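Long-range contacts in C-type lectin domain family 4, member b1 (Mus musculus, PDB 6LKR), which probably binds carbohydrates in a calcium-dependent way as a C-type lectin membrane receptor and may modulate dendritic-cell responses in innate and adaptive immunity: residues A[23-28]-A[122-127]; A[41-46]-A[126-131]; A[63-68]-A[103-108]; A[68-73]-A[97-102]. All coordinates share one frame; numbering follows the deposited sequence. Where two conformers were deposited one is given.

Contact 1 (A[23-28]-A[122-127]); sequences FSSASW and NLKQKS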
loop_
_atom_site.group_PDB
_atom_site.type_symbol
_atom_site.label_atom_id
_atom_site.label_comp_id
_atom_site.label_asym_id
_atom_site.label_seq_id
_atom_site.Cartn_x
_atom_site.Cartn_y
_atom_site.Cartn_z
ATOM N N PHE A 23 -26.691 0.783 3.569
ATOM C CA PHE A 23 -27.337 -0.532 3.328
ATOM C C PHE A 23 -26.878 -1.502 4.414
ATOM O O PHE A 23 -25.722 -1.423 4.859
ATOM C CB PHE A 23 -27.112 -1.038 1.900
ATOM C CG PHE A 23 -25.785 -0.706 1.267
ATOM C CD1 PHE A 23 -24.625 -1.345 1.683
ATOM C CD2 PHE A 23 -25.705 0.207 0.226
ATOM C CE1 PHE A 23 -23.406 -1.056 1.090
ATOM C CE2 PHE A 23 -24.488 0.487 -0.373
ATOM C CZ PHE A 23 -23.345 -0.150 0.060
ATOM N N SER A 24 -27.803 -2.352 4.864
ATOM C CA SER A 24 -27.561 -3.400 5.886
ATOM C C SER A 24 -26.598 -4.447 5.313
ATOM O O SER A 24 -25.835 -5.019 6.108
ATOM C CB SER A 24 -28.860 -4.017 6.355
ATOM O OG SER A 24 -29.710 -4.307 5.254
ATOM N N SER A 25 -26.632 -4.666 3.989
ATOM C CA SER A 25 -25.717 -5.594 3.270
ATOM C C SER A 25 -25.780 -5.325 1.764
ATOM O O SER A 25 -26.768 -4.737 1.314
ATOM C CB SER A 25 -26.050 -7.029 3.574
ATOM O OG SER A 25 -27.258 -7.406 2.934
ATOM N N ALA A 26 -24.752 -5.755 1.032
ATOM C CA ALA A 26 -24.641 -5.566 -0.429
ATOM C C ALA A 26 -23.571 -6.503 -0.985
ATOM O O ALA A 26 -22.733 -6.982 -0.202
ATOM C CB ALA A 26 -24.314 -4.125 -0.732
ATOM N N SER A 27 -23.612 -6.735 -2.296
ATOM C CA SER A 27 -22.594 -7.485 -3.069
ATOM C C SER A 27 -21.234 -6.799 -2.917
ATOM O O SER A 27 -21.190 -5.633 -2.486
ATOM C CB SER A 27 -22.984 -7.575 -4.520
ATOM O OG SER A 27 -22.779 -6.322 -5.160
ATOM N N TRP A 28 -20.161 -7.484 -3.298
ATOM C CA TRP A 28 -18.791 -6.923 -3.229
ATOM C C TRP A 28 -18.718 -5.676 -4.121
ATOM O O TRP A 28 -18.223 -4.638 -3.649
ATOM C CB TRP A 28 -17.756 -7.986 -3.606
ATOM C CG TRP A 28 -16.341 -7.557 -3.372
ATOM C CD1 TRP A 28 -15.589 -7.754 -2.247
ATOM C CD2 TRP A 28 -15.502 -6.848 -4.299
ATOM N NE1 TRP A 28 -14.343 -7.214 -2.415
ATOM C CE2 TRP A 28 -14.260 -6.650 -3.659
ATOM C CE3 TRP A 28 -15.677 -6.373 -5.602
ATOM C CZ2 TRP A 28 -13.200 -6.000 -4.288
ATOM C CZ3 TRP A 28 -14.633 -5.719 -6.217
ATOM C CH2 TRP A 28 -13.409 -5.548 -5.572
ATOM N N ASN A 122 -21.194 -12.291 -5.237
ATOM C CA ASN A 122 -22.639 -11.977 -5.377
ATOM C C ASN A 122 -23.364 -12.099 -4.036
ATOM O O ASN A 122 -24.469 -11.562 -3.946
ATOM C CB ASN A 122 -23.305 -12.873 -6.419
ATOM C CG ASN A 122 -22.663 -12.714 -7.775
ATOM O OD1 ASN A 122 -22.432 -11.592 -8.221
ATOM N ND2 ASN A 122 -22.341 -13.826 -8.417
ATOM N N LEU A 123 -22.792 -12.788 -3.046
ATOM C CA LEU A 123 -23.393 -12.880 -1.690
ATOM C C LEU A 123 -23.350 -11.489 -1.061
ATOM O O LEU A 123 -22.364 -10.764 -1.292
ATOM C CB LEU A 123 -22.637 -13.897 -0.834
ATOM C CG LEU A 123 -22.723 -15.349 -1.302
ATOM C CD1 LEU A 123 -21.991 -16.263 -0.328
ATOM C CD2 LEU A 123 -24.172 -15.793 -1.470
ATOM N N LYS A 124 -24.410 -11.109 -0.356
ATOM C CA LYS A 124 -24.510 -9.780 0.293
ATOM C C LYS A 124 -23.850 -9.880 1.666
ATOM O O LYS A 124 -24.154 -10.831 2.413
ATOM C CB LYS A 124 -25.971 -9.323 0.352
ATOM C CG LYS A 124 -26.608 -9.117 -1.019
ATOM C CD LYS A 124 -28.125 -9.164 -1.025
ATOM C CE LYS A 124 -28.775 -7.797 -1.051
ATOM N NZ LYS A 124 -30.045 -7.819 -1.815
ATOM N N GLN A 125 -22.939 -8.959 1.972
ATOM C CA GLN A 125 -22.303 -8.878 3.307
ATOM C C GLN A 125 -22.247 -7.412 3.723
ATOM O O GLN A 125 -22.554 -6.525 2.889
ATOM C CB GLN A 125 -20.884 -9.459 3.302
ATOM C CG GLN A 125 -20.743 -10.811 2.612
ATOM C CD GLN A 125 -21.374 -11.962 3.363
ATOM O OE1 GLN A 125 -21.726 -11.856 4.529
ATOM N NE2 GLN A 125 -21.554 -13.080 2.679
ATOM N N LYS A 126 -21.846 -7.173 4.964
ATOM C CA LYS A 126 -21.461 -5.828 5.449
ATOM C C LYS A 126 -20.117 -5.481 4.797
ATOM O O LYS A 126 -19.614 -6.294 4.003
ATOM C CB LYS A 126 -21.440 -5.836 6.980
ATOM C CG LYS A 126 -22.741 -6.324 7.612
ATOM C CD LYS A 126 -22.967 -5.836 9.029
ATOM C CE LYS A 126 -24.379 -6.080 9.522
ATOM N NZ LYS A 126 -25.359 -5.213 8.826
ATOM N N SER A 127 -19.565 -4.319 5.099
ATOM C CA SER A 127 -18.273 -3.903 4.516
ATOM C C SER A 127 -17.606 -2.899 5.443
ATOM O O SER A 127 -18.261 -2.436 6.391
ATOM C CB SER A 127 -18.475 -3.350 3.127
ATOM O OG SER A 127 -19.471 -2.340 3.128
#
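Lys126 NZ, in the conformer described here, donates to Ser24 O at 2.8 Å, meeting the carbonyl in its own plane on a lone pair. In this conformer the lysine chain runs nearly straight as far as CE and then bends at its last torsion (chi4 -70°), which turns the ammonium onto that oxygen; a long, flexible side chain suits this span across the surface. Within the C-type lectin domain, the contact pins the loop ahead of helix 28-37 to the loop that leads into strand 126-132 and to that strand's first residue. Its centre is a single antiparallel bridge in which Ala26 and Gln125 form a hydrogen-bonded pair: Ala26 N reaches Gln125 O at 3.0 Å, and Gln125 N returns to Ala26 O at 2.9 Å. The methyl of Ala26, small enough to be buried here, points away from 122-127 and lies against one face of the Phe23 ring, 3.6 Å above its plane. Next along the loop, Ser27 occupies the N-cap of helix 28-37, its OG accepting from Lys30 N, a role that a short hydroxyl side chain fills well. On the outer surface the aliphatic base of Lys124 runs alongside the loop backbone, its CG 4.0 Å from Ser27 N.

Contact 2 (A[41-46]-A[126-131]); sequences HLVVIH and KSVCQM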
loop_
_atom_site.group_PDB
_atom_site.type_symbol
_atom_site.label_atom_id
_atom_site.label_comp_id
_atom_site.label_asym_id
_atom_site.label_seq_id
_atom_site.Cartn_x
_atom_site.Cartn_y
_atom_site.Cartn_z
ATOM N N HIS A 41 -12.130 3.320 -0.348
ATOM C CA HIS A 41 -12.015 1.953 -0.924
ATOM C C HIS A 41 -12.408 0.940 0.152
ATOM O O HIS A 41 -12.250 1.291 1.344
ATOM C CB HIS A 41 -10.569 1.673 -1.362
ATOM C CG HIS A 41 -10.237 2.120 -2.744
ATOM N ND1 HIS A 41 -10.907 1.646 -3.853
ATOM C CD2 HIS A 41 -9.288 2.962 -3.204
ATOM C CE1 HIS A 41 -10.400 2.195 -4.940
ATOM N NE2 HIS A 41 -9.405 3.010 -4.566
ATOM N N LEU A 42 -12.832 -0.259 -0.236
ATOM C CA LEU A 42 -12.907 -1.384 0.725
ATOM C C LEU A 42 -11.514 -1.509 1.344
ATOM O O LEU A 42 -10.521 -1.238 0.635
ATOM C CB LEU A 42 -13.310 -2.673 0.009
ATOM C CG LEU A 42 -14.785 -2.798 -0.365
ATOM C CD1 LEU A 42 -14.998 -4.040 -1.215
ATOM C CD2 LEU A 42 -15.666 -2.841 0.882
ATOM N N VAL A 43 -11.448 -1.863 2.622
ATOM C CA VAL A 43 -10.191 -1.858 3.415
ATOM C C VAL A 43 -9.137 -2.703 2.699
ATOM O O VAL A 43 -9.458 -3.790 2.150
ATOM C CB VAL A 43 -10.375 -2.322 4.869
ATOM C CG1 VAL A 43 -11.053 -1.249 5.690
ATOM C CG2 VAL A 43 -11.093 -3.657 4.983
ATOM N N VAL A 44 -7.917 -2.187 2.725
ATOM C CA VAL A 44 -6.698 -2.802 2.144
ATOM C C VAL A 44 -5.781 -3.101 3.329
ATOM O O VAL A 44 -5.260 -2.140 3.936
ATOM C CB VAL A 44 -6.069 -1.846 1.118
ATOM C CG1 VAL A 44 -4.699 -2.320 0.667
ATOM C CG2 VAL A 44 -6.996 -1.625 -0.072
ATOM N N ILE A 45 -5.666 -4.373 3.705
ATOM C CA ILE A 45 -5.114 -4.783 5.031
ATOM C C ILE A 45 -3.685 -5.273 4.816
ATOM O O ILE A 45 -3.515 -6.429 4.397
ATOM C CB ILE A 45 -6.011 -5.832 5.714
ATOM C CG1 ILE A 45 -7.472 -5.381 5.710
ATOM C CG2 ILE A 45 -5.503 -6.122 7.125
ATOM C CD1 ILE A 45 -8.430 -6.321 6.407
ATOM N N HIS A 46 -2.700 -4.417 5.097
ATOM C CA HIS A 46 -1.273 -4.679 4.774
ATOM C C HIS A 46 -0.508 -5.278 5.955
ATOM O O HIS A 46 0.584 -5.815 5.696
ATOM C CB HIS A 46 -0.603 -3.409 4.247
ATOM C CG HIS A 46 -0.875 -3.209 2.794
ATOM N ND1 HIS A 46 -0.742 -4.243 1.880
ATOM C CD2 HIS A 46 -1.283 -2.131 2.092
ATOM C CE1 HIS A 46 -1.065 -3.797 0.678
ATOM N NE2 HIS A 46 -1.398 -2.511 0.782
ATOM N N LYS A 126 -21.846 -7.173 4.964
ATOM C CA LYS A 126 -21.461 -5.828 5.449
ATOM C C LYS A 126 -20.117 -5.481 4.797
ATOM O O LYS A 126 -19.614 -6.294 4.003
ATOM C CB LYS A 126 -21.440 -5.836 6.980
ATOM C CG LYS A 126 -22.741 -6.324 7.612
ATOM C CD LYS A 126 -22.967 -5.836 9.029
ATOM C CE LYS A 126 -24.379 -6.080 9.522
ATOM N NZ LYS A 126 -25.359 -5.213 8.826
ATOM N N SER A 127 -19.565 -4.319 5.099
ATOM C CA SER A 127 -18.273 -3.903 4.516
ATOM C C SER A 127 -17.606 -2.899 5.443
ATOM O O SER A 127 -18.261 -2.436 6.391
ATOM C CB SER A 127 -18.475 -3.350 3.127
ATOM O OG SER A 127 -19.471 -2.340 3.128
ATOM N N VAL A 128 -16.338 -2.610 5.162
ATOM C CA VAL A 128 -15.526 -1.576 5.869
ATOM C C VAL A 128 -14.737 -0.804 4.809
ATOM O O VAL A 128 -14.149 -1.466 3.928
ATOM C CB VAL A 128 -14.570 -2.186 6.915
ATOM C CG1 VAL A 128 -14.300 -1.204 8.046
ATOM C CG2 VAL A 128 -15.068 -3.508 7.470
ATOM N N CYS A 129 -14.753 0.519 4.884
ATOM C CA CYS A 129 -14.091 1.430 3.924
ATOM C C CYS A 129 -12.900 2.091 4.603
ATOM O O CYS A 129 -12.904 2.241 5.847
ATOM C CB CYS A 129 -15.025 2.521 3.416
ATOM S SG CYS A 129 -16.577 1.925 2.693
ATOM N N GLN A 130 -11.932 2.507 3.801
ATOM C CA GLN A 130 -10.770 3.274 4.288
ATOM C C GLN A 130 -10.461 4.357 3.263
ATOM O O GLN A 130 -10.727 4.145 2.061
ATOM C CB GLN A 130 -9.576 2.351 4.560
ATOM C CG GLN A 130 -8.695 2.083 3.357
ATOM C CD GLN A 130 -7.493 1.236 3.704
ATOM O OE1 GLN A 130 -7.618 0.192 4.331
ATOM N NE2 GLN A 130 -6.318 1.687 3.297
ATOM N N MET A 131 -9.922 5.471 3.745
ATOM C CA MET A 131 -9.323 6.523 2.893
ATOM C C MET A 131 -8.076 7.051 3.598
ATOM O O MET A 131 -7.929 6.802 4.807
ATOM C CB MET A 131 -10.319 7.663 2.669
ATOM C CG MET A 131 -10.772 8.329 3.945
ATOM S SD MET A 131 -11.717 9.850 3.630
ATOM C CE MET A 131 -13.089 9.201 2.692
HETATM O O HOH W 1 -3.867 0.121 3.336
#
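Gln130 OE1 accepts from Val44 N at 2.9 Å along an almost straight N-H line (169°), although the donor stands well above the plane of the side-chain amide. The other end of the same amide is engaged through water: NE2 donates to a water at 2.9 Å, and that water donates to Val44 O. Glutamine suits the place because one flat group accepts from Val44 N directly and serves Val44 O through a water. Its CG sits between the backbone N and the carbonyl carbon (chi1 87°), and the chain is extended beyond it, carrying the amide past Val43 to Val44. What sets this reach is the antiparallel ladder of the C-type lectin fold, in which short strand 41-42 lies along strand 126-132. His41 and Gln130 form its hydrogen-bonded pair, with His41 O taking Gln130 N at 2.8 Å, and Leu42 is matched with Cys129 as the non-hydrogen-bonded pair, their side chains diverging. One step further, Val43 N reaches Val128 O at 3.0 Å, and the branched side chains pack, Val43 CG1 lying 3.8 Å from Val128 CB in the conformer described. Leu42 CD2 extends to Ser127 CB at 3.6 Å, filling the buried side toward helix 28-37. That helix is tied in twice: Cys129 is disulfide-bonded to Cys35, and Glu32 accepts from Leu42 N.

Contact 3 (A[63-68]-A[103-108]); sequences AYFIGL and CVTVYY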
loop_
_atom_site.group_PDB
_atom_site.type_symbol
_atom_site.label_atom_id
_atom_site.label_comp_id
_atom_site.label_asym_id
_atom_site.label_seq_id
_atom_site.Cartn_x
_atom_site.Cartn_y
_atom_site.Cartn_z
ATOM N N ALA A 63 -20.165 -10.629 9.089
ATOM C CA ALA A 63 -19.069 -10.821 8.112
ATOM C C ALA A 63 -18.967 -9.559 7.257
ATOM O O ALA A 63 -20.006 -8.942 6.968
ATOM C CB ALA A 63 -19.310 -12.049 7.272
ATOM N N TYR A 64 -17.752 -9.152 6.904
ATOM C CA TYR A 64 -17.525 -7.872 6.196
ATOM C C TYR A 64 -16.623 -8.100 4.999
ATOM O O TYR A 64 -15.535 -8.674 5.170
ATOM C CB TYR A 64 -16.876 -6.845 7.118
ATOM C CG TYR A 64 -17.674 -6.511 8.347
ATOM C CD1 TYR A 64 -17.702 -7.375 9.427
ATOM C CD2 TYR A 64 -18.361 -5.311 8.448
ATOM C CE1 TYR A 64 -18.412 -7.068 10.573
ATOM C CE2 TYR A 64 -19.069 -4.984 9.592
ATOM C CZ TYR A 64 -19.096 -5.868 10.654
ATOM O OH TYR A 64 -19.764 -5.572 11.801
ATOM N N PHE A 65 -17.055 -7.626 3.840
ATOM C CA PHE A 65 -16.202 -7.559 2.633
ATOM C C PHE A 65 -14.982 -6.677 2.921
ATOM O O PHE A 65 -15.113 -5.573 3.507
ATOM C CB PHE A 65 -16.995 -7.043 1.433
ATOM C CG PHE A 65 -17.809 -8.092 0.725
ATOM C CD1 PHE A 65 -17.238 -9.298 0.347
ATOM C CD2 PHE A 65 -19.147 -7.874 0.429
ATOM C CE1 PHE A 65 -17.984 -10.253 -0.322
ATOM C CE2 PHE A 65 -19.897 -8.842 -0.223
ATOM C CZ PHE A 65 -19.311 -10.028 -0.601
ATOM N N ILE A 66 -13.811 -7.164 2.513
ATOM C CA ILE A 66 -12.545 -6.381 2.452
ATOM C C ILE A 66 -12.172 -6.186 0.979
ATOM O O ILE A 66 -12.790 -6.840 0.106
ATOM C CB ILE A 66 -11.438 -7.063 3.277
ATOM C CG1 ILE A 66 -10.944 -8.360 2.632
ATOM C CG2 ILE A 66 -11.920 -7.304 4.699
ATOM C CD1 ILE A 66 -9.701 -8.918 3.273
ATOM N N GLY A 67 -11.222 -5.286 0.713
ATOM C CA GLY A 67 -10.871 -4.835 -0.646
ATOM C C GLY A 67 -9.875 -5.769 -1.310
ATOM O O GLY A 67 -8.932 -5.277 -1.942
ATOM N N LEU A 68 -10.104 -7.074 -1.211
ATOM C CA LEU A 68 -9.236 -8.119 -1.806
ATOM C C LEU A 68 -10.095 -8.959 -2.752
ATOM O O LEU A 68 -11.178 -9.398 -2.350
ATOM C CB LEU A 68 -8.629 -8.987 -0.699
ATOM C CG LEU A 68 -7.500 -9.921 -1.145
ATOM C CD1 LEU A 68 -6.283 -9.129 -1.604
ATOM C CD2 LEU A 68 -7.096 -10.868 -0.027
ATOM N N CYS A 103 -14.046 -13.135 -4.137
ATOM C CA CYS A 103 -14.078 -11.985 -3.200
ATOM C C CYS A 103 -13.810 -12.488 -1.785
ATOM O O CYS A 103 -13.826 -13.718 -1.565
ATOM C CB CYS A 103 -15.398 -11.227 -3.292
ATOM S SG CYS A 103 -15.578 -10.355 -4.868
ATOM N N VAL A 104 -13.498 -11.572 -0.876
ATOM C CA VAL A 104 -12.933 -11.919 0.457
ATOM C C VAL A 104 -13.712 -11.175 1.533
ATOM O O VAL A 104 -13.959 -9.962 1.382
ATOM C CB VAL A 104 -11.422 -11.633 0.528
ATOM C CG1 VAL A 104 -10.824 -12.006 1.877
ATOM C CG2 VAL A 104 -10.687 -12.365 -0.580
ATOM N N THR A 105 -14.096 -11.911 2.571
ATOM C CA THR A 105 -14.731 -11.343 3.784
ATOM C C THR A 105 -13.836 -11.599 4.988
ATOM O O THR A 105 -12.991 -12.520 4.927
ATOM C CB THR A 105 -16.108 -11.944 4.075
ATOM O OG1 THR A 105 -15.984 -13.368 4.083
ATOM C CG2 THR A 105 -17.139 -11.500 3.069
ATOM N N VAL A 106 -14.007 -10.785 6.018
ATOM C CA VAL A 106 -13.358 -11.016 7.328
ATOM C C VAL A 106 -14.508 -11.313 8.289
ATOM O O VAL A 106 -15.540 -10.617 8.230
ATOM C CB VAL A 106 -12.468 -9.832 7.750
ATOM C CG1 VAL A 106 -13.257 -8.536 7.873
ATOM C CG2 VAL A 106 -11.717 -10.133 9.035
ATOM N N TYR A 107 -14.362 -12.348 9.106
ATOM C CA TYR A 107 -15.410 -12.764 10.066
ATOM C C TYR A 107 -14.745 -13.459 11.250
ATOM O O TYR A 107 -13.556 -13.826 11.185
ATOM C CB TYR A 107 -16.475 -13.616 9.374
ATOM C CG TYR A 107 -16.179 -15.092 9.287
ATOM C CD1 TYR A 107 -15.437 -15.619 8.242
ATOM C CD2 TYR A 107 -16.691 -15.971 10.227
ATOM C CE1 TYR A 107 -15.189 -16.980 8.150
ATOM C CE2 TYR A 107 -16.448 -17.332 10.154
ATOM C CZ TYR A 107 -15.697 -17.840 9.111
ATOM O OH TYR A 107 -15.458 -19.179 9.051
ATOM N N TYR A 108 -15.512 -13.594 12.324
ATOM C CA TYR A 108 -15.030 -14.073 13.637
ATOM C C TYR A 108 -15.429 -15.541 13.801
ATOM O O TYR A 108 -16.619 -15.831 13.659
ATOM C CB TYR A 108 -15.617 -13.190 14.736
ATOM C CG TYR A 108 -15.087 -13.478 16.113
ATOM C CD1 TYR A 108 -13.950 -12.845 16.583
ATOM C CD2 TYR A 108 -15.718 -14.390 16.945
ATOM C CE1 TYR A 108 -13.461 -13.096 17.855
ATOM C CE2 TYR A 108 -15.237 -14.659 18.216
ATOM C CZ TYR A 108 -14.105 -14.009 18.671
ATOM O OH TYR A 108 -13.621 -14.262 19.920
#
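Strands 64-70 and 103-109 pair antiparallel in the buried sheet of the C-type lectin domain, and strand 113-119, which carries calcium ligands, follows as the next neighbour. Tyr64 and Val106 form the hydrogen-bonded pair, with Val106 N to Tyr64 O at 2.7 Å and Tyr64 N to Val106 O at 3.0 Å. Further on, Ile66 N donates to Val104 O at 3.0 Å. The beta-branched residues, which favour extended backbone, pack their branches together on one buried face: Ile66 CD1 meets Val104 CG1 at 3.6 Å, while Ile66 CG2 comes to Val106 CG1 at 3.7 Å, Ile66 and Val106 crossing at about a right angle. After the inverse gamma turn at Gly67, Leu68 brings CD2 back against Val104 CG2. Phe65 and Thr105 occupy the other face, where Thr105 CG2, in the conformer described, touches Phe65 CD1. The Phe65 ring, edge-to-face with Trp28, presents its own edge to Val104 O, which lies in the ring plane 3.5 Å from Phe65 CD1.

Contact 4 (A[68-73]-A[97-102]); sequences LWDTGH and SSDNEK. With CA (calcium ion), chain D.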
loop_
_atom_site.group_PDB
_atom_site.type_symbol
_atom_site.label_atom_id
_atom_site.label_comp_id
_atom_site.label_asym_id
_atom_site.label_seq_id
_atom_site.Cartn_x
_atom_site.Cartn_y
_atom_site.Cartn_z
ATOM N N LEU A 68 -10.104 -7.074 -1.211
ATOM C CA LEU A 68 -9.236 -8.119 -1.806
ATOM C C LEU A 68 -10.095 -8.959 -2.752
ATOM O O LEU A 68 -11.178 -9.398 -2.350
ATOM C CB LEU A 68 -8.629 -8.987 -0.699
ATOM C CG LEU A 68 -7.500 -9.921 -1.145
ATOM C CD1 LEU A 68 -6.283 -9.129 -1.604
ATOM C CD2 LEU A 68 -7.096 -10.868 -0.027
ATOM N N TRP A 69 -9.632 -9.167 -3.980
ATOM C CA TRP A 69 -10.375 -9.991 -4.958
ATOM C C TRP A 69 -9.383 -10.758 -5.823
ATOM O O TRP A 69 -8.222 -10.333 -5.962
ATOM C CB TRP A 69 -11.353 -9.151 -5.787
ATOM C CG TRP A 69 -10.702 -8.134 -6.667
ATOM C CD1 TRP A 69 -10.092 -6.977 -6.278
ATOM C CD2 TRP A 69 -10.632 -8.159 -8.106
ATOM N NE1 TRP A 69 -9.618 -6.301 -7.370
ATOM C CE2 TRP A 69 -9.941 -6.994 -8.504
ATOM C CE3 TRP A 69 -11.073 -9.051 -9.087
ATOM C CZ2 TRP A 69 -9.687 -6.699 -9.842
ATOM C CZ3 TRP A 69 -10.809 -8.765 -10.411
ATOM C CH2 TRP A 69 -10.127 -7.606 -10.780
ATOM N N ASP A 70 -9.858 -11.862 -6.379
ATOM C CA ASP A 70 -9.033 -12.779 -7.195
ATOM C C ASP A 70 -9.194 -12.369 -8.659
ATOM O O ASP A 70 -10.297 -12.550 -9.202
ATOM C CB ASP A 70 -9.434 -14.223 -6.916
ATOM C CG ASP A 70 -8.605 -15.222 -7.691
ATOM O OD1 ASP A 70 -7.675 -14.787 -8.407
ATOM O OD2 ASP A 70 -8.891 -16.417 -7.555
ATOM N N THR A 71 -8.122 -11.839 -9.247
ATOM C CA THR A 71 -8.056 -11.339 -10.641
ATOM C C THR A 71 -7.830 -12.519 -11.595
ATOM O O THR A 71 -7.929 -12.311 -12.803
ATOM C CB THR A 71 -6.969 -10.266 -10.772
ATOM O OG1 THR A 71 -5.686 -10.880 -10.654
ATOM C CG2 THR A 71 -7.069 -9.190 -9.712
ATOM N N GLY A 72 -7.544 -13.715 -11.081
ATOM C CA GLY A 72 -7.292 -14.898 -11.930
ATOM C C GLY A 72 -7.569 -16.197 -11.194
ATOM O O GLY A 72 -8.751 -16.574 -11.047
ATOM N N HIS A 73 -6.504 -16.859 -10.754
ATOM C CA HIS A 73 -6.533 -18.146 -10.016
ATOM C C HIS A 73 -5.693 -17.993 -8.757
ATOM O O HIS A 73 -4.487 -18.273 -8.806
ATOM C CB HIS A 73 -6.076 -19.273 -10.943
ATOM C CG HIS A 73 -6.873 -19.260 -12.193
ATOM N ND1 HIS A 73 -8.221 -19.554 -12.184
ATOM C CD2 HIS A 73 -6.560 -18.890 -13.453
ATOM C CE1 HIS A 73 -8.697 -19.422 -13.402
ATOM N NE2 HIS A 73 -7.697 -19.014 -14.203
ATOM N N SER A 97 -10.559 -21.449 -0.059
ATOM C CA SER A 97 -11.141 -22.807 -0.198
ATOM C C SER A 97 -11.546 -23.128 -1.644
ATOM O O SER A 97 -11.595 -24.327 -1.961
ATOM C CB SER A 97 -12.294 -22.981 0.753
ATOM O OG SER A 97 -13.377 -22.131 0.412
ATOM N N SER A 98 -11.820 -22.144 -2.505
ATOM C CA SER A 98 -12.404 -22.434 -3.843
ATOM C C SER A 98 -12.032 -21.376 -4.886
ATOM O O SER A 98 -12.277 -20.181 -4.650
ATOM C CB SER A 98 -13.891 -22.579 -3.754
ATOM O OG SER A 98 -14.449 -22.695 -5.056
ATOM N N ASP A 99 -11.584 -21.825 -6.059
ATOM C CA ASP A 99 -11.282 -20.919 -7.193
ATOM C C ASP A 99 -12.565 -20.259 -7.714
ATOM O O ASP A 99 -12.420 -19.273 -8.429
ATOM C CB ASP A 99 -10.531 -21.615 -8.324
ATOM C CG ASP A 99 -9.747 -20.629 -9.169
ATOM O OD1 ASP A 99 -9.100 -19.741 -8.576
ATOM O OD2 ASP A 99 -9.802 -20.742 -10.417
ATOM N N ASN A 100 -13.758 -20.750 -7.363
ATOM C CA ASN A 100 -15.028 -20.100 -7.793
ATOM C C ASN A 100 -15.367 -18.931 -6.857
ATOM O O ASN A 100 -16.251 -18.146 -7.223
ATOM C CB ASN A 100 -16.187 -21.090 -7.925
ATOM C CG ASN A 100 -16.522 -21.390 -9.370
ATOM O OD1 ASN A 100 -16.321 -20.550 -10.247
ATOM N ND2 ASN A 100 -17.027 -22.586 -9.635
ATOM N N GLU A 101 -14.683 -18.814 -5.720
ATOM C CA GLU A 101 -14.897 -17.718 -4.738
ATOM C C GLU A 101 -13.834 -16.643 -4.980
ATOM O O GLU A 101 -12.653 -16.890 -4.640
ATOM C CB GLU A 101 -14.858 -18.278 -3.321
ATOM C CG GLU A 101 -15.987 -19.250 -3.046
ATOM C CD GLU A 101 -16.009 -19.816 -1.641
ATOM O OE1 GLU A 101 -17.112 -20.030 -1.125
ATOM O OE2 GLU A 101 -14.927 -20.039 -1.062
ATOM N N LYS A 102 -14.233 -15.498 -5.546
ATOM C CA LYS A 102 -13.283 -14.477 -6.069
ATOM C C LYS A 102 -13.189 -13.249 -5.149
ATOM O O LYS A 102 -12.297 -12.423 -5.384
ATOM C CB LYS A 102 -13.689 -14.083 -7.491
ATOM C CG LYS A 102 -13.640 -15.218 -8.506
ATOM C CD LYS A 102 -12.263 -15.818 -8.659
ATOM C CE LYS A 102 -12.126 -16.714 -9.868
ATOM N NZ LYS A 102 -10.891 -17.534 -9.798
HETATM CA CA CA D . -14.136 -19.947 1.250
HETATM O O HOH W 2 -16.389 -20.277 1.600
HETATM O O HOH W 3 -15.114 -21.634 3.015
#
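Lys102, just past a turn, folds back to lie against Asp70 and the chain just beyond it. Its CB lies 4.1 Å from Asp70 O, and the bend at chi2 (-60°) swings the rest of the chain across the aspartate, where CD rests 3.7 Å from Asp70 CB. CE then passes Gly72 O. At the tip, NZ is gripped by Gly72 O and Asp99 O, each at 2.7 Å, and by salt bridges to Asp70 OD2 and Asp99 OD1. The Asp70 oxygen is met from well above its carboxylate plane. Lysine is apt here: one cation holds together two carboxylates whose oxygens lie 3.5 Å apart and would otherwise probably repel. Arg74 adds a second positive partner for Asp70 OD2, and Asp70 OD1 accepts from Gly72 N in an Asx turn. Asp99 OD2 uses its syn lone pair for His73 ND1 at 2.7 Å, nearly in the ring plane of the histidine. The backbone joins in as well, Asp70 N donating to Lys102 O at 2.7 Å. Ser98 to Glu101 form a type I turn, and on either side of Ser98 to Asn100 the chain supplies calcium with Ser97 OG at 2.5 Å and Glu101 OE2 at 2.4 Å. Two waters, Glu95, Asn117 and Asp118 complete this site, the one that in calcium-dependent C-type lectins binds sugar, and probably does so here.

How the contacts relate
From the N terminus, the loop before helix 28-37 enters contact 1, whose partner lies 94 residues on. Just past that helix, strand 41-42 begins contact 2, which also ends on strand 126-132; the two loops overlap rather than nest, sharing Lys126 and Ser127. Inside the loops closed by these two lies contact 3, joining strands 64-70 and 103-109; contact 4 is nested inside contact 3, shares Leu68, and carries the end of strand 64-70 to the calcium-binding loop. Lateral bonds tie the contacts: Lys126 O to Phe65 N, Val43 O to Gly67 N, and Trp28 NE1 to Ile66 O. Strand 64-70 thus runs between the terminal strand and the calcium-site half of the domain.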